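Local coordinates for protein DOA1 (Saccharomyces cerevisiae, PDB 3ODT) that probably binds ubiquitin through its WD40 beta-propeller domain and regulates the turnover of F-box proteins, at residues F179-V193 / F198-M212. Numbering follows the deposited sequence. Where two conformers were deposited one is given.
Sequences FSGIHNDVVRHLAVV and FISCSNDGLIKLVDM
K208 reaches from strand 206-211 to the loop that precedes strand 187-193, its chain extended beyond CG. CB and CD touch the I182 CG2 methyl, CG passes beside the H183 ring, CE lies close to I182 O, and NZ gives that carbonyl a 2.8 Å hydrogen bond almost in line with its C=O (167° at the oxygen). I182 also meets V210 tip to tip, CG2 being 3.8 Å from V210 CG2. Farther along, the edge of F198 points into the face of F179 in a T-shaped stack, with centroids 5.2 Å apart and planes at 75°.

The H183 ring lies with one face over S202 CB, while S200 and D204 border its edge. Replacing H183 by an alanine would probably open a gap between S200 and D204 and leave S202 CB without its aromatic cover. With OG turned anti to the backbone N (chi1 167°), S202 donates to V186 O at 2.8 Å from above the carbonyl plane; N203 N grips the same oxygen at 3.0 Å. S202 OG in turn accepts from D204 N, closing an ST turn within the type I turn from S202 to G205.

Past this turn, strands 187-193 and 198-202 pair antiparallel. The pairing slips by one residue opposite C201, where R188 and H189 share a single partner: a classic beta bulge. Strands 187-193, 198-202 and 206-211 are the first three of a four-stranded WD40 propeller blade; F179, ending the preceding blade's outermost strand, and the loop after it pack against them. The grouping of H183, S200 and D204 is consistent with the His-Ser/Thr-Asp part of the structural tetrad of WD40 repeats.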
loop_
_atom_site.group_PDB
_atom_site.type_symbol
_atom_site.label_atom_id
_atom_site.label_comp_id
_atom_site.label_asym_id
_atom_site.label_seq_id
_atom_site.Cartn_x
_atom_site.Cartn_y
_atom_site.Cartn_z
ATOM N N PHE A 179 -1.988 -13.816 -15.143
ATOM C CA PHE A 179 -1.594 -12.782 -16.096
ATOM C C PHE A 179 -0.060 -12.751 -16.142
ATOM O O PHE A 179 0.605 -12.143 -15.291
ATOM C CB PHE A 179 -2.141 -11.413 -15.660
ATOM C CG PHE A 179 -3.635 -11.390 -15.413
ATOM C CD1 PHE A 179 -4.518 -11.001 -16.415
ATOM C CD2 PHE A 179 -4.150 -11.717 -14.167
ATOM C CE1 PHE A 179 -5.870 -10.977 -16.194
ATOM C CE2 PHE A 179 -5.496 -11.722 -13.935
ATOM C CZ PHE A 179 -6.368 -11.337 -14.940
ATOM N N SER A 180 0.507 -13.413 -17.145
ATOM C CA SER A 180 1.963 -13.563 -17.259
ATOM C C SER A 180 2.536 -12.625 -18.307
ATOM O O SER A 180 3.761 -12.519 -18.449
ATOM C CB SER A 180 2.338 -14.988 -17.622
ATOM O OG SER A 180 1.903 -15.271 -18.936
ATOM N N GLY A 181 1.656 -11.936 -19.024
ATOM C CA GLY A 181 2.088 -11.030 -20.086
ATOM C C GLY A 181 2.041 -9.535 -19.793
ATOM O O GLY A 181 2.123 -8.719 -20.723
ATOM N N ILE A 182 1.924 -9.170 -18.522
ATOM C CA ILE A 182 1.768 -7.760 -18.151
ATOM C C ILE A 182 3.126 -7.114 -17.892
ATOM O O ILE A 182 3.403 -6.029 -18.405
ATOM C CB ILE A 182 0.868 -7.607 -16.917
ATOM C CG1 ILE A 182 -0.419 -8.399 -17.141
ATOM C CG2 ILE A 182 0.570 -6.125 -16.657
ATOM C CD1 ILE A 182 -1.209 -7.968 -18.350
ATOM N N HIS A 183 3.960 -7.772 -17.087
ATOM C CA HIS A 183 5.307 -7.299 -16.836
ATOM C C HIS A 183 6.274 -8.443 -17.014
ATOM O O HIS A 183 5.949 -9.582 -16.663
ATOM C CB HIS A 183 5.427 -6.808 -15.405
ATOM C CG HIS A 183 4.561 -5.631 -15.091
ATOM N ND1 HIS A 183 3.384 -5.746 -14.386
ATOM C CD2 HIS A 183 4.703 -4.319 -15.381
ATOM C CE1 HIS A 183 2.843 -4.546 -14.233
ATOM N NE2 HIS A 183 3.618 -3.669 -14.845
ATOM N N ASN A 184 7.470 -8.141 -17.511
ATOM C CA ASN A 184 8.543 -9.124 -17.597
ATOM C C ASN A 184 9.560 -8.913 -16.476
ATOM O O ASN A 184 10.765 -9.062 -16.676
ATOM C CB ASN A 184 9.233 -9.051 -18.959
ATOM C CG ASN A 184 10.130 -10.244 -19.223
ATOM O OD1 ASN A 184 9.885 -11.342 -18.723
ATOM N ND2 ASN A 184 11.177 -10.034 -20.012
ATOM N N ASP A 185 9.056 -8.560 -15.297
ATOM C CA ASP A 185 9.881 -8.267 -14.146
ATOM C C ASP A 185 8.980 -8.401 -12.929
ATOM O O ASP A 185 7.777 -8.656 -13.047
ATOM C CB ASP A 185 10.442 -6.845 -14.233
ATOM C CG ASP A 185 11.760 -6.651 -13.461
ATOM O OD1 ASP A 185 12.070 -7.412 -12.506
ATOM O OD2 ASP A 185 12.462 -5.663 -13.785
ATOM N N VAL A 186 9.583 -8.252 -11.764
ATOM C CA VAL A 186 8.896 -8.376 -10.493
ATOM C C VAL A 186 7.691 -7.442 -10.457
ATOM O O VAL A 186 7.821 -6.259 -10.769
ATOM C CB VAL A 186 9.868 -7.975 -9.384
ATOM C CG1 VAL A 186 9.146 -7.839 -8.053
ATOM C CG2 VAL A 186 11.091 -8.930 -9.333
ATOM N N VAL A 187 6.520 -7.964 -10.100
ATOM C CA VAL A 187 5.318 -7.117 -9.938
ATOM C C VAL A 187 5.213 -6.718 -8.474
ATOM O O VAL A 187 5.258 -7.580 -7.585
ATOM C CB VAL A 187 4.041 -7.819 -10.406
ATOM C CG1 VAL A 187 2.924 -6.811 -10.527
ATOM C CG2 VAL A 187 4.281 -8.458 -11.763
ATOM N N ARG A 188 5.124 -5.414 -8.229
ATOM C CA ARG A 188 5.263 -4.882 -6.892
ATOM C C ARG A 188 3.950 -4.457 -6.237
ATOM O O ARG A 188 3.819 -4.472 -5.006
ATOM C CB ARG A 188 6.185 -3.673 -6.921
ATOM C CG ARG A 188 7.644 -3.979 -7.241
ATOM C CD ARG A 188 8.278 -4.810 -6.187
ATOM N NE ARG A 188 8.499 -4.155 -4.881
ATOM C CZ ARG A 188 9.686 -3.839 -4.371
ATOM N NH1 ARG A 188 10.817 -4.027 -5.082
ATOM N NH2 ARG A 188 9.747 -3.315 -3.147
ATOM N N HIS A 189 2.978 -4.036 -7.036
ATOM C CA HIS A 189 1.761 -3.515 -6.424
ATOM C C HIS A 189 0.574 -3.531 -7.355
ATOM O O HIS A 189 0.715 -3.562 -8.579
ATOM C CB HIS A 189 1.992 -2.089 -5.860
ATOM C CG HIS A 189 1.349 -1.891 -4.521
ATOM N ND1 HIS A 189 1.813 -2.499 -3.375
ATOM C CD2 HIS A 189 0.263 -1.168 -4.144
ATOM C CE1 HIS A 189 1.042 -2.163 -2.360
ATOM N NE2 HIS A 189 0.082 -1.361 -2.799
ATOM N N LEU A 190 -0.602 -3.474 -6.746
ATOM C CA LEU A 190 -1.869 -3.573 -7.428
ATOM C C LEU A 190 -2.861 -2.545 -6.903
ATOM O O LEU A 190 -2.872 -2.242 -5.711
ATOM C CB LEU A 190 -2.460 -4.960 -7.230
ATOM C CG LEU A 190 -1.669 -6.195 -7.661
ATOM C CD1 LEU A 190 -2.295 -7.450 -7.088
ATOM C CD2 LEU A 190 -1.626 -6.247 -9.173
ATOM N N ALA A 191 -3.739 -2.063 -7.767
ATOM C CA ALA A 191 -4.942 -1.349 -7.333
ATOM C C ALA A 191 -6.112 -1.833 -8.184
ATOM O O ALA A 191 -5.995 -1.911 -9.424
ATOM C CB ALA A 191 -4.797 0.158 -7.478
ATOM N N VAL A 192 -7.159 -2.306 -7.521
ATOM C CA VAL A 192 -8.360 -2.748 -8.209
ATOM C C VAL A 192 -9.258 -1.546 -8.560
ATOM O O VAL A 192 -9.669 -0.782 -7.699
ATOM C CB VAL A 192 -9.117 -3.789 -7.365
ATOM C CG1 VAL A 192 -10.421 -4.224 -8.063
ATOM C CG2 VAL A 192 -8.185 -4.961 -7.038
ATOM N N VAL A 193 -9.513 -1.357 -9.842
ATOM C CA VAL A 193 -10.390 -0.282 -10.283
ATOM C C VAL A 193 -11.866 -0.682 -10.078
ATOM O O VAL A 193 -12.660 0.031 -9.448
ATOM C CB VAL A 193 -10.114 0.051 -11.741
ATOM C CG1 VAL A 193 -11.083 1.121 -12.267
ATOM C CG2 VAL A 193 -8.676 0.503 -11.932
ATOM N N PHE A 198 -7.841 -3.813 -13.294
ATOM C CA PHE A 198 -6.861 -3.487 -12.277
ATOM C C PHE A 198 -5.701 -2.717 -12.873
ATOM O O PHE A 198 -5.512 -2.706 -14.086
ATOM C CB PHE A 198 -6.398 -4.764 -11.527
ATOM C CG PHE A 198 -5.536 -5.704 -12.339
ATOM C CD1 PHE A 198 -4.161 -5.489 -12.465
ATOM C CD2 PHE A 198 -6.087 -6.825 -12.943
ATOM C CE1 PHE A 198 -3.360 -6.380 -13.204
ATOM C CE2 PHE A 198 -5.287 -7.708 -13.703
ATOM C CZ PHE A 198 -3.934 -7.500 -13.819
ATOM N N ILE A 199 -4.940 -2.034 -12.004
ATOM C CA ILE A 199 -3.652 -1.489 -12.387
ATOM C C ILE A 199 -2.571 -2.217 -11.620
ATOM O O ILE A 199 -2.763 -2.600 -10.466
ATOM C CB ILE A 199 -3.550 0.028 -12.212
ATOM C CG1 ILE A 199 -3.843 0.422 -10.781
ATOM C CG2 ILE A 199 -4.581 0.709 -13.109
ATOM C CD1 ILE A 199 -3.411 1.874 -10.476
ATOM N N SER A 200 -1.428 -2.427 -12.256
ATOM C CA SER A 200 -0.292 -3.048 -11.602
ATOM C C SER A 200 0.935 -2.186 -11.876
ATOM O O SER A 200 0.973 -1.423 -12.845
ATOM C CB SER A 200 -0.043 -4.445 -12.158
ATOM O OG SER A 200 0.080 -4.395 -13.563
ATOM N N CYS A 201 1.935 -2.315 -11.021
ATOM C CA CYS A 201 3.221 -1.677 -11.241
ATOM C C CYS A 201 4.341 -2.633 -10.899
ATOM O O CYS A 201 4.129 -3.654 -10.206
ATOM C CB CYS A 201 3.348 -0.378 -10.423
ATOM S SG CYS A 201 3.471 -0.613 -8.644
ATOM N N SER A 202 5.539 -2.295 -11.370
ATOM C CA SER A 202 6.602 -3.262 -11.414
ATOM C C SER A 202 8.005 -2.666 -11.299
ATOM O O SER A 202 8.220 -1.459 -11.481
ATOM C CB SER A 202 6.424 -4.025 -12.739
ATOM O OG SER A 202 7.524 -4.830 -13.127
ATOM N N ASN A 203 8.974 -3.530 -11.012
ATOM C CA ASN A 203 10.372 -3.138 -11.085
ATOM C C ASN A 203 10.789 -2.727 -12.503
ATOM O O ASN A 203 11.827 -2.123 -12.666
ATOM C CB ASN A 203 11.275 -4.293 -10.658
ATOM C CG ASN A 203 11.332 -4.487 -9.142
ATOM O OD1 ASN A 203 10.587 -3.859 -8.370
ATOM N ND2 ASN A 203 12.230 -5.369 -8.713
ATOM N N ASP A 204 9.968 -3.035 -13.502
ATOM C CA ASP A 204 10.259 -2.634 -14.875
ATOM C C ASP A 204 10.026 -1.143 -15.116
ATOM O O ASP A 204 10.262 -0.647 -16.206
ATOM C CB ASP A 204 9.480 -3.476 -15.893
ATOM C CG ASP A 204 7.960 -3.231 -15.857
ATOM O OD1 ASP A 204 7.499 -2.293 -15.144
ATOM O OD2 ASP A 204 7.220 -3.971 -16.544
ATOM N N GLY A 205 9.583 -0.426 -14.090
ATOM C CA GLY A 205 9.372 0.997 -14.210
ATOM C C GLY A 205 8.016 1.408 -14.728
ATOM O O GLY A 205 7.767 2.587 -14.862
ATOM N N LEU A 206 7.129 0.449 -14.980
ATOM C CA LEU A 206 5.865 0.709 -15.658
ATOM C C LEU A 206 4.687 0.480 -14.724
ATOM O O LEU A 206 4.757 -0.319 -13.793
ATOM C CB LEU A 206 5.713 -0.195 -16.905
ATOM C CG LEU A 206 6.817 -0.070 -17.955
ATOM C CD1 LEU A 206 6.698 -1.101 -19.069
ATOM C CD2 LEU A 206 6.798 1.360 -18.529
ATOM N N ILE A 207 3.608 1.187 -15.027
ATOM C CA ILE A 207 2.288 0.979 -14.461
ATOM C C ILE A 207 1.407 0.644 -15.636
ATOM O O ILE A 207 1.557 1.229 -16.689
ATOM C CB ILE A 207 1.768 2.261 -13.807
ATOM C CG1 ILE A 207 2.800 2.795 -12.801
ATOM C CG2 ILE A 207 0.405 2.019 -13.196
ATOM C CD1 ILE A 207 2.595 4.254 -12.452
ATOM N N LYS A 208 0.541 -0.334 -15.476
ATOM C CA LYS A 208 -0.349 -0.763 -16.546
ATOM C C LYS A 208 -1.791 -0.976 -16.052
ATOM O O LYS A 208 -2.019 -1.516 -14.956
ATOM C CB LYS A 208 0.179 -2.049 -17.190
ATOM C CG LYS A 208 1.539 -1.881 -17.791
ATOM C CD LYS A 208 1.974 -3.053 -18.668
ATOM C CE LYS A 208 3.419 -2.917 -19.055
ATOM N NZ LYS A 208 3.832 -3.890 -20.095
ATOM N N LEU A 209 -2.747 -0.564 -16.883
ATOM C CA LEU A 209 -4.166 -0.821 -16.684
ATOM C C LEU A 209 -4.513 -2.066 -17.490
ATOM O O LEU A 209 -4.189 -2.152 -18.678
ATOM C CB LEU A 209 -4.963 0.383 -17.191
ATOM C CG LEU A 209 -6.472 0.201 -17.192
ATOM C CD1 LEU A 209 -7.024 0.067 -15.777
ATOM C CD2 LEU A 209 -7.096 1.370 -17.888
ATOM N N VAL A 210 -5.127 -3.042 -16.838
ATOM C CA VAL A 210 -5.352 -4.357 -17.405
ATOM C C VAL A 210 -6.830 -4.764 -17.301
ATOM O O VAL A 210 -7.490 -4.564 -16.277
ATOM C CB VAL A 210 -4.482 -5.409 -16.641
ATOM C CG1 VAL A 210 -4.625 -6.795 -17.263
ATOM C CG2 VAL A 210 -3.001 -4.979 -16.645
ATOM N N ASP A 211 -7.325 -5.352 -18.378
ATOM C CA ASP A 211 -8.658 -5.943 -18.427
ATOM C C ASP A 211 -8.615 -7.307 -17.720
ATOM O O ASP A 211 -7.875 -8.198 -18.091
ATOM C CB ASP A 211 -9.095 -6.072 -19.890
ATOM C CG ASP A 211 -10.506 -6.571 -20.052
ATOM O OD1 ASP A 211 -10.877 -7.595 -19.449
ATOM O OD2 ASP A 211 -11.255 -5.950 -20.820
HETATM N N MSE A 212 -9.373 -7.452 -16.655
HETATM C CA MSE A 212 -9.279 -8.670 -15.892
HETATM C C MSE A 212 -9.799 -9.893 -16.617
HETATM O O MSE A 212 -9.361 -11.011 -16.345
HETATM C CB MSE A 212 -10.069 -8.552 -14.624
HETATM C CG MSE A 212 -9.775 -9.726 -13.791
HETATM SE SE MSE A 212 -8.830 -9.163 -12.426
HETATM C CE MSE A 212 -10.260 -8.928 -11.508
#